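Local coordinates for probable glutamine-binding lipoprotein GlnH (GLNBP) (Mycobacterium tuberculosis, PDB 6H20) that binds aspartate and related amino acids such as asparagine and glutamate as an extracellular solute-binding protein, and probably relays their availability to protein kinase G, at residues I59-R67 against T211-E219; K162-S172 against R201-D209. All blocks are in the same frame, centred on the assembly; numbering follows the deposited sequence.

Contact 1 (I59-R67 against T211-E219); sequences IGSNLFSFR and TILAGLVEE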
loop_
_atom_site.group_PDB
_atom_site.type_symbol
_atom_site.label_atom_id
_atom_site.label_comp_id
_atom_site.label_asym_id
_atom_site.label_seq_id
_atom_site.Cartn_x
_atom_site.Cartn_y
_atom_site.Cartn_z
ATOM N N ILE A 59 7.728 -3.197 8.146
ATOM C CA ILE A 59 6.958 -3.487 9.348
ATOM C C ILE A 59 6.270 -2.242 9.916
ATOM O O ILE A 59 5.898 -2.213 11.078
ATOM C CB ILE A 59 7.775 -4.275 10.390
ATOM C CG1 ILE A 59 9.014 -3.491 10.832
ATOM C CG2 ILE A 59 8.206 -5.613 9.815
ATOM C CD1 ILE A 59 9.798 -4.176 11.942
ATOM N N GLY A 60 6.049 -1.219 9.094
ATOM C CA GLY A 60 5.443 0.017 9.559
ATOM C C GLY A 60 3.952 0.182 9.337
ATOM O O GLY A 60 3.414 1.255 9.645
ATOM N N SER A 61 3.255 -0.845 8.844
ATOM C CA SER A 61 1.844 -0.735 8.472
ATOM C C SER A 61 1.047 -1.825 9.186
ATOM O O SER A 61 0.866 -2.929 8.656
ATOM C CB SER A 61 1.668 -0.793 6.943
ATOM O OG SER A 61 2.272 0.339 6.312
ATOM N N ASN A 62 0.551 -1.509 10.383
ATOM C CA ASN A 62 -0.322 -2.441 11.085
ATOM C C ASN A 62 -1.474 -2.850 10.174
ATOM O O ASN A 62 -1.999 -2.036 9.409
ATOM C CB ASN A 62 -0.895 -1.784 12.337
ATOM C CG ASN A 62 -1.627 -2.781 13.215
ATOM O OD1 ASN A 62 -1.229 -3.955 13.308
ATOM N ND2 ASN A 62 -2.706 -2.337 13.840
ATOM N N LEU A 63 -1.857 -4.123 10.265
ATOM C CA LEU A 63 -2.862 -4.830 9.478
ATOM C C LEU A 63 -2.365 -5.259 8.108
ATOM O O LEU A 63 -3.038 -6.064 7.460
ATOM C CB LEU A 63 -4.192 -4.075 9.298
ATOM C CG LEU A 63 -4.829 -3.614 10.611
ATOM C CD1 LEU A 63 -6.156 -2.937 10.271
ATOM C CD2 LEU A 63 -5.015 -4.788 11.572
ATOM N N PHE A 64 -1.223 -4.753 7.637
ATOM C CA PHE A 64 -0.737 -4.999 6.283
ATOM C C PHE A 64 0.627 -5.657 6.244
ATOM O O PHE A 64 0.784 -6.693 5.595
ATOM C CB PHE A 64 -0.760 -3.689 5.475
ATOM C CG PHE A 64 -2.140 -3.323 5.043
ATOM C CD1 PHE A 64 -2.663 -3.840 3.866
ATOM C CD2 PHE A 64 -2.958 -2.566 5.861
ATOM C CE1 PHE A 64 -3.949 -3.568 3.490
ATOM C CE2 PHE A 64 -4.266 -2.289 5.502
ATOM C CZ PHE A 64 -4.761 -2.795 4.294
ATOM N N SER A 65 1.620 -5.086 6.919
ATOM C CA SER A 65 2.915 -5.748 7.064
ATOM C C SER A 65 3.531 -5.168 8.330
ATOM O O SER A 65 3.841 -3.973 8.383
ATOM C CB SER A 65 3.814 -5.558 5.833
ATOM O OG SER A 65 4.035 -4.199 5.499
ATOM N N PHE A 66 3.602 -5.994 9.365
ATOM C CA PHE A 66 4.041 -5.561 10.685
ATOM C C PHE A 66 4.538 -6.795 11.420
ATOM O O PHE A 66 4.247 -7.925 11.026
ATOM C CB PHE A 66 2.895 -4.878 11.449
ATOM C CG PHE A 66 1.774 -5.809 11.838
ATOM C CD1 PHE A 66 0.780 -6.142 10.922
ATOM C CD2 PHE A 66 1.724 -6.361 13.110
ATOM C CE1 PHE A 66 -0.258 -6.998 11.274
ATOM C CE2 PHE A 66 0.688 -7.220 13.467
ATOM C CZ PHE A 66 -0.301 -7.543 12.551
ATOM N N ARG A 67 5.310 -6.578 12.484
ATOM C CA ARG A 67 5.762 -7.698 13.305
ATOM C C ARG A 67 4.758 -7.934 14.428
ATOM O O ARG A 67 4.503 -7.037 15.239
ATOM C CB ARG A 67 7.168 -7.482 13.868
ATOM C CG ARG A 67 7.689 -8.716 14.595
ATOM C CD ARG A 67 9.133 -8.581 15.076
ATOM N NE ARG A 67 10.020 -7.983 14.084
ATOM C CZ ARG A 67 10.549 -8.637 13.052
ATOM N NH1 ARG A 67 10.269 -9.918 12.849
ATOM N NH2 ARG A 67 11.347 -7.995 12.213
ATOM N N THR A 211 -7.461 2.365 4.802
ATOM C CA THR A 211 -6.963 1.065 5.248
ATOM C C THR A 211 -5.803 1.213 6.233
ATOM O O THR A 211 -5.807 0.608 7.314
ATOM C CB THR A 211 -6.463 0.305 4.018
ATOM O OG1 THR A 211 -5.734 1.222 3.195
ATOM C CG2 THR A 211 -7.643 -0.267 3.212
ATOM N N ILE A 212 -4.774 1.978 5.850
ATOM C CA ILE A 212 -3.622 2.216 6.729
ATOM C C ILE A 212 -4.069 2.927 8.000
ATOM O O ILE A 212 -3.652 2.576 9.121
ATOM C CB ILE A 212 -2.531 3.012 5.979
ATOM C CG1 ILE A 212 -2.029 2.223 4.772
ATOM C CG2 ILE A 212 -1.373 3.387 6.940
ATOM C CD1 ILE A 212 -1.038 3.012 3.922
ATOM N N LEU A 213 -4.925 3.942 7.849
ATOM C CA LEU A 213 -5.408 4.677 9.018
ATOM C C LEU A 213 -6.157 3.766 9.986
ATOM O O LEU A 213 -6.033 3.925 11.208
ATOM C CB LEU A 213 -6.317 5.824 8.580
ATOM C CG LEU A 213 -5.697 6.943 7.739
ATOM C CD1 LEU A 213 -6.759 8.009 7.470
ATOM C CD2 LEU A 213 -4.477 7.559 8.438
ATOM N N ALA A 214 -6.942 2.812 9.459
ATOM C CA ALA A 214 -7.630 1.861 10.330
ATOM C C ALA A 214 -6.645 1.040 11.154
ATOM O O ALA A 214 -6.915 0.719 12.320
ATOM C CB ALA A 214 -8.536 0.950 9.498
ATOM N N GLY A 215 -5.491 0.703 10.575
ATOM C CA GLY A 215 -4.461 0.029 11.344
ATOM C C GLY A 215 -3.943 0.889 12.480
ATOM O O GLY A 215 -3.643 0.390 13.572
ATOM N N LEU A 216 -3.827 2.198 12.238
ATOM C CA LEU A 216 -3.414 3.109 13.304
ATOM C C LEU A 216 -4.486 3.222 14.385
ATOM O O LEU A 216 -4.164 3.281 15.584
ATOM C CB LEU A 216 -3.061 4.480 12.719
ATOM C CG LEU A 216 -1.954 4.458 11.661
ATOM C CD1 LEU A 216 -1.631 5.885 11.271
ATOM C CD2 LEU A 216 -0.718 3.727 12.173
ATOM N N VAL A 217 -5.765 3.255 13.990
ATOM C CA VAL A 217 -6.855 3.287 14.971
ATOM C C VAL A 217 -6.827 2.048 15.851
ATOM O O VAL A 217 -7.102 2.115 17.053
ATOM C CB VAL A 217 -8.219 3.437 14.272
ATOM C CG1 VAL A 217 -9.372 3.219 15.268
ATOM C CG2 VAL A 217 -8.332 4.797 13.626
ATOM N N GLU A 218 -6.524 0.888 15.264
ATOM C CA GLU A 218 -6.482 -0.333 16.063
ATOM C C GLU A 218 -5.425 -0.248 17.149
ATOM O O GLU A 218 -5.600 -0.822 18.230
ATOM C CB GLU A 218 -6.232 -1.551 15.173
ATOM C CG GLU A 218 -7.344 -1.830 14.186
ATOM C CD GLU A 218 -8.145 -3.068 14.531
ATOM O OE1 GLU A 218 -8.235 -3.404 15.729
ATOM O OE2 GLU A 218 -8.685 -3.707 13.602
ATOM N N GLU A 219 -4.344 0.487 16.899
ATOM C CA GLU A 219 -3.316 0.676 17.913
ATOM C C GLU A 219 -3.665 1.779 18.897
ATOM O O GLU A 219 -3.153 1.770 20.021
ATOM C CB GLU A 219 -1.978 0.983 17.240
ATOM C CG GLU A 219 -1.433 -0.211 16.463
ATOM C CD GLU A 219 -0.204 0.102 15.628
ATOM O OE1 GLU A 219 0.797 -0.634 15.757
ATOM O OE2 GLU A 219 -0.240 1.057 14.826
HETATM O O HOH W 1 -1.429 0.879 9.618
#
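Across the interface between the two lobes of this family 3 solute-binding protein, the turn N62-F64 leans on one flank of helix 210-219, meeting it at T211, G215, E218 and E219. N62 makes the direct polar link. Its ND2 donates to the carbonyl O of G215 at 2.9 Å, along an almost straight N-H...O line (176°). The acceptor lies in the plane of the amide, whereas the nitrogen is tilted out of the G215 carbonyl plane. CG of N62 is anti to its own backbone N (chi1 -171°), which sends the amide out along the helix and between two neighbours: OD1 sits 3.5 Å above the plane of the F66 ring, over its centre, while the E219 carboxylate stacks on the amide with the two planes 24° apart. E219 CG comes within 3.6 Å of N62 ND2. A second link runs through water, which donates to N62 O at 3.0 Å and to I212 O at 2.8 Å.

In the type 2 periplasmic-binding-protein fold, the 59-67 loop follows strand 53-57 of one lobe, and helix 210-219 belongs to the other, so these bonds span the lobes and are consistent with a closed, ligand-bound form. Within the loop, S61 O accepts from both F64 N and S65 N, a classic beta bulge that fixes the turn.

Apolar packing occupies the remainder. L63 lays its CD1 branch against G215 CA at 3.6 Å, a close approach to the helix backbone where glycine carries no side chain. The F64 ring crosses T211 at about a right angle and reaches its CB with CZ at 3.5 Å; T211 OG1 is meanwhile hydrogen-bonded to Y235. Next in the helix, I212 touches the bound asparagine and packs on W191.

Contact 2 (K162-S172 against R201-D209); sequences KRVCVARGTTS and REIDAVSTD. With ASN (asparagine), chain B.
R163 and D204 meet at the outer end of a parallel strand pair. There R163, its chain bent at chi3 (-56°) to turn the guanidinium back, grips the carboxylate tightly and side-on: NE reaches OD2 at 3.1 Å and NH2 reaches OD1 at 2.9 Å. Both oxygens lie near the guanidinium plane but are approached from above the carboxylate plane, the two planes being 53° apart. D204 OD2 also takes the backbone N of R163 at 2.8 Å, through its anti lone pair. E202 C covers one guanidinium face. Only the solvent side is looser, where a water accepts from R163 NH2 and donates weakly to O of the exposed R201.

Inward, C165 N donates to A205 O at 2.9 Å, and I203 CD1 presses on C165 CB at 3.4 Å. Buried S207 O has no partner. At the pocket, S172 OG and T208 OG1 are hydrogen-bonded at 2.8 Å. The bound asparagine gives its N to D209 OD2, which is also hydrogen-bonded to Y235, and receives T171 N on its O at 2.9 Å.

Strand 163-167 runs between strands 184-188 and 205-207, while helix 191-199 is tied on by the C165-C194 disulfide and packs W191 against V206 and T208.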
loop_
_atom_site.group_PDB
_atom_site.type_symbol
_atom_site.label_atom_id
_atom_site.label_comp_id
_atom_site.label_asym_id
_atom_site.label_seq_id
_atom_site.Cartn_x
_atom_site.Cartn_y
_atom_site.Cartn_z
ATOM N N LYS A 162 -2.620 23.500 9.722
ATOM C CA LYS A 162 -2.397 22.518 10.775
ATOM C C LYS A 162 -1.271 21.567 10.379
ATOM O O LYS A 162 -0.903 21.455 9.205
ATOM C CB LYS A 162 -3.684 21.732 11.058
ATOM C CG LYS A 162 -4.870 22.623 11.438
ATOM C CD LYS A 162 -4.892 22.941 12.918
ATOM C CE LYS A 162 -6.217 23.593 13.328
ATOM N NZ LYS A 162 -7.375 23.047 12.549
ATOM N N ARG A 163 -0.715 20.885 11.378
ATOM C CA ARG A 163 0.425 19.993 11.166
ATOM C C ARG A 163 -0.100 18.625 10.739
ATOM O O ARG A 163 -0.735 17.923 11.525
ATOM C CB ARG A 163 1.272 19.889 12.435
ATOM C CG ARG A 163 1.953 21.193 12.835
ATOM C CD ARG A 163 2.434 21.134 14.276
ATOM N NE ARG A 163 1.346 20.806 15.188
ATOM C CZ ARG A 163 1.514 20.436 16.455
ATOM N NH1 ARG A 163 2.739 20.343 16.962
ATOM N NH2 ARG A 163 0.459 20.156 17.211
ATOM N N VAL A 164 0.175 18.241 9.495
ATOM C CA VAL A 164 -0.328 16.999 8.918
ATOM C C VAL A 164 0.860 16.121 8.560
ATOM O O VAL A 164 1.765 16.562 7.841
ATOM C CB VAL A 164 -1.181 17.287 7.673
ATOM C CG1 VAL A 164 -1.662 15.998 7.041
ATOM C CG2 VAL A 164 -2.354 18.187 8.036
ATOM N N CYS A 165 0.838 14.878 9.036
ATOM C CA CYS A 165 1.926 13.930 8.821
ATOM C C CYS A 165 1.652 13.034 7.621
ATOM O O CYS A 165 0.542 12.505 7.461
ATOM C CB CYS A 165 2.101 13.069 10.070
ATOM S SG CYS A 165 3.568 11.994 10.048
ATOM N N VAL A 166 2.697 12.833 6.804
ATOM C CA VAL A 166 2.673 11.900 5.678
ATOM C C VAL A 166 4.024 11.209 5.596
ATOM O O VAL A 166 5.058 11.788 5.935
ATOM C CB VAL A 166 2.362 12.575 4.321
ATOM C CG1 VAL A 166 0.905 13.015 4.267
ATOM C CG2 VAL A 166 3.317 13.725 4.086
ATOM N N ALA A 167 4.021 9.975 5.111
ATOM C CA ALA A 167 5.287 9.305 4.847
ATOM C C ALA A 167 5.859 9.771 3.515
ATOM O O ALA A 167 5.122 10.012 2.553
ATOM C CB ALA A 167 5.106 7.788 4.828
ATOM N N ARG A 168 7.180 9.902 3.462
ATOM C CA ARG A 168 7.823 10.305 2.225
ATOM C C ARG A 168 7.644 9.214 1.171
ATOM O O ARG A 168 7.549 8.023 1.485
ATOM C CB ARG A 168 9.304 10.606 2.482
ATOM C CG ARG A 168 9.504 11.943 3.195
ATOM C CD ARG A 168 10.970 12.348 3.314
ATOM N NE ARG A 168 11.718 11.506 4.245
ATOM C CZ ARG A 168 11.685 11.623 5.570
ATOM N NH1 ARG A 168 10.918 12.540 6.151
ATOM N NH2 ARG A 168 12.424 10.808 6.324
ATOM N N GLY A 169 7.531 9.636 -0.085
ATOM C CA GLY A 169 7.456 8.667 -1.165
ATOM C C GLY A 169 6.070 8.133 -1.423
ATOM O O GLY A 169 5.925 7.090 -2.077
ATOM N N THR A 170 5.035 8.811 -0.941
ATOM C CA THR A 170 3.685 8.276 -1.040
ATOM C C THR A 170 2.797 9.171 -1.889
ATOM O O THR A 170 3.040 10.373 -2.047
ATOM C CB THR A 170 3.043 8.130 0.348
ATOM O OG1 THR A 170 2.938 9.422 0.974
ATOM C CG2 THR A 170 3.847 7.173 1.224
ATOM N N THR A 171 1.732 8.566 -2.422
ATOM C CA THR A 171 0.708 9.353 -3.094
ATOM C C THR A 171 0.021 10.275 -2.110
ATOM O O THR A 171 -0.491 11.328 -2.510
ATOM C CB THR A 171 -0.361 8.424 -3.677
ATOM O OG1 THR A 171 -0.898 7.616 -2.620
ATOM C CG2 THR A 171 0.210 7.527 -4.815
ATOM N N SER A 172 0.051 9.912 -0.821
ATOM C CA SER A 172 -0.618 10.698 0.209
ATOM C C SER A 172 -0.016 12.086 0.302
ATOM O O SER A 172 -0.740 13.083 0.427
ATOM C CB SER A 172 -0.476 9.985 1.553
ATOM O OG SER A 172 -0.760 8.610 1.421
ATOM N N ARG A 201 1.666 14.464 20.397
ATOM C CA ARG A 201 1.124 15.792 20.087
ATOM C C ARG A 201 2.127 16.671 19.341
ATOM O O ARG A 201 2.156 17.892 19.518
ATOM C CB ARG A 201 0.575 16.488 21.340
ATOM C CG ARG A 201 -0.362 15.604 22.142
ATOM C CD ARG A 201 -1.207 16.413 23.108
ATOM N NE ARG A 201 -2.553 15.858 23.243
ATOM C CZ ARG A 201 -2.955 15.108 24.265
ATOM N NH1 ARG A 201 -2.115 14.818 25.249
ATOM N NH2 ARG A 201 -4.200 14.649 24.305
ATOM N N GLU A 202 2.946 16.056 18.486
ATOM C CA GLU A 202 3.878 16.776 17.631
ATOM C C GLU A 202 3.276 17.114 16.280
ATOM O O GLU A 202 3.915 17.821 15.488
ATOM C CB GLU A 202 5.147 15.948 17.441
ATOM C CG GLU A 202 5.870 15.717 18.748
ATOM C CD GLU A 202 7.010 14.738 18.632
ATOM O OE1 GLU A 202 7.035 13.949 17.666
ATOM O OE2 GLU A 202 7.883 14.751 19.526
ATOM N N ILE A 203 2.065 16.622 16.013
ATOM C CA ILE A 203 1.310 16.904 14.800
ATOM C C ILE A 203 -0.164 16.966 15.192
ATOM O O ILE A 203 -0.545 16.649 16.320
ATOM C CB ILE A 203 1.518 15.816 13.720
ATOM C CG1 ILE A 203 1.148 14.455 14.312
ATOM C CG2 ILE A 203 2.956 15.827 13.196
ATOM C CD1 ILE A 203 1.082 13.331 13.288
ATOM N N ASP A 204 -1.008 17.341 14.233
ATOM C CA ASP A 204 -2.439 17.461 14.485
ATOM C C ASP A 204 -3.284 16.405 13.789
ATOM O O ASP A 204 -4.375 16.078 14.279
ATOM C CB ASP A 204 -2.921 18.850 14.059
ATOM C CG ASP A 204 -2.162 19.945 14.764
ATOM O OD1 ASP A 204 -2.197 19.962 16.013
ATOM O OD2 ASP A 204 -1.505 20.755 14.076
ATOM N N ALA A 205 -2.806 15.851 12.680
ATOM C CA ALA A 205 -3.568 14.849 11.953
ATOM C C ALA A 205 -2.626 14.056 11.062
ATOM O O ALA A 205 -1.498 14.476 10.781
ATOM C CB ALA A 205 -4.667 15.498 11.104
ATOM N N VAL A 206 -3.107 12.896 10.624
ATOM C CA VAL A 206 -2.423 12.071 9.635
ATOM C C VAL A 206 -3.363 11.917 8.449
ATOM O O VAL A 206 -4.573 11.778 8.637
ATOM C CB VAL A 206 -2.089 10.688 10.228
ATOM C CG1 VAL A 206 -1.260 9.861 9.240
ATOM C CG2 VAL A 206 -1.337 10.855 11.526
ATOM N N SER A 207 -2.832 11.929 7.228
ATOM C CA SER A 207 -3.693 11.700 6.073
ATOM C C SER A 207 -3.068 10.665 5.154
ATOM O O SER A 207 -1.977 10.887 4.614
ATOM C CB SER A 207 -3.987 12.989 5.300
ATOM O OG SER A 207 -4.878 12.720 4.220
ATOM N N THR A 208 -3.764 9.548 4.967
ATOM C CA THR A 208 -3.345 8.509 4.020
ATOM C C THR A 208 -4.533 7.581 3.793
ATOM O O THR A 208 -5.657 7.872 4.228
ATOM C CB THR A 208 -2.075 7.770 4.479
ATOM O OG1 THR A 208 -1.624 6.903 3.435
ATOM C CG2 THR A 208 -2.297 6.904 5.714
ATOM N N ASP A 209 -4.273 6.460 3.120
ATOM C CA ASP A 209 -5.292 5.467 2.812
ATOM C C ASP A 209 -6.085 5.098 4.062
ATOM O O ASP A 209 -5.507 4.837 5.118
ATOM C CB ASP A 209 -4.604 4.181 2.338
ATOM C CG ASP A 209 -3.600 4.387 1.211
ATOM O OD1 ASP A 209 -3.418 5.508 0.681
ATOM O OD2 ASP A 209 -2.977 3.368 0.867
HETATM N N ASN B . -0.944 3.690 -0.957
HETATM C CA ASN B . -0.168 4.922 -0.821
HETATM C C ASN B . 0.989 4.900 -1.803
HETATM O O ASN B . 1.911 5.731 -1.707
HETATM C CB ASN B . 0.339 5.090 0.613
HETATM C CG ASN B . 1.375 4.061 0.991
HETATM O OD1 ASN B . 1.527 3.027 0.349
HETATM N ND2 ASN B . 2.123 4.361 2.027
HETATM O OXT ASN B . 0.992 4.030 -2.700
HETATM O O HOH W 2 -0.729 19.641 20.041
HETATM O O HOH W 3 -3.186 8.179 0.527
#

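From the N terminus, the chain passes 59-67 in the first lobe and, after strand 132-134, crosses into the second along strand 139-148, where 162-172 opens contact 2. Strand 184-188 and helix 191-199 follow before 201-209 returns parallel to strand 163-167 and closes that short loop. The chain then continues directly into helix 210-219, which comes back against 59-67 and closes the much longer loop of contact 1, so contact 2 is nested inside contact 1. The two touch where L213 packs on V206 and T208. Contact 2 pairs two strands of one lobe's sheet and contact 1 joins that lobe to the other, with the asparagine pocket between the lobes touching both.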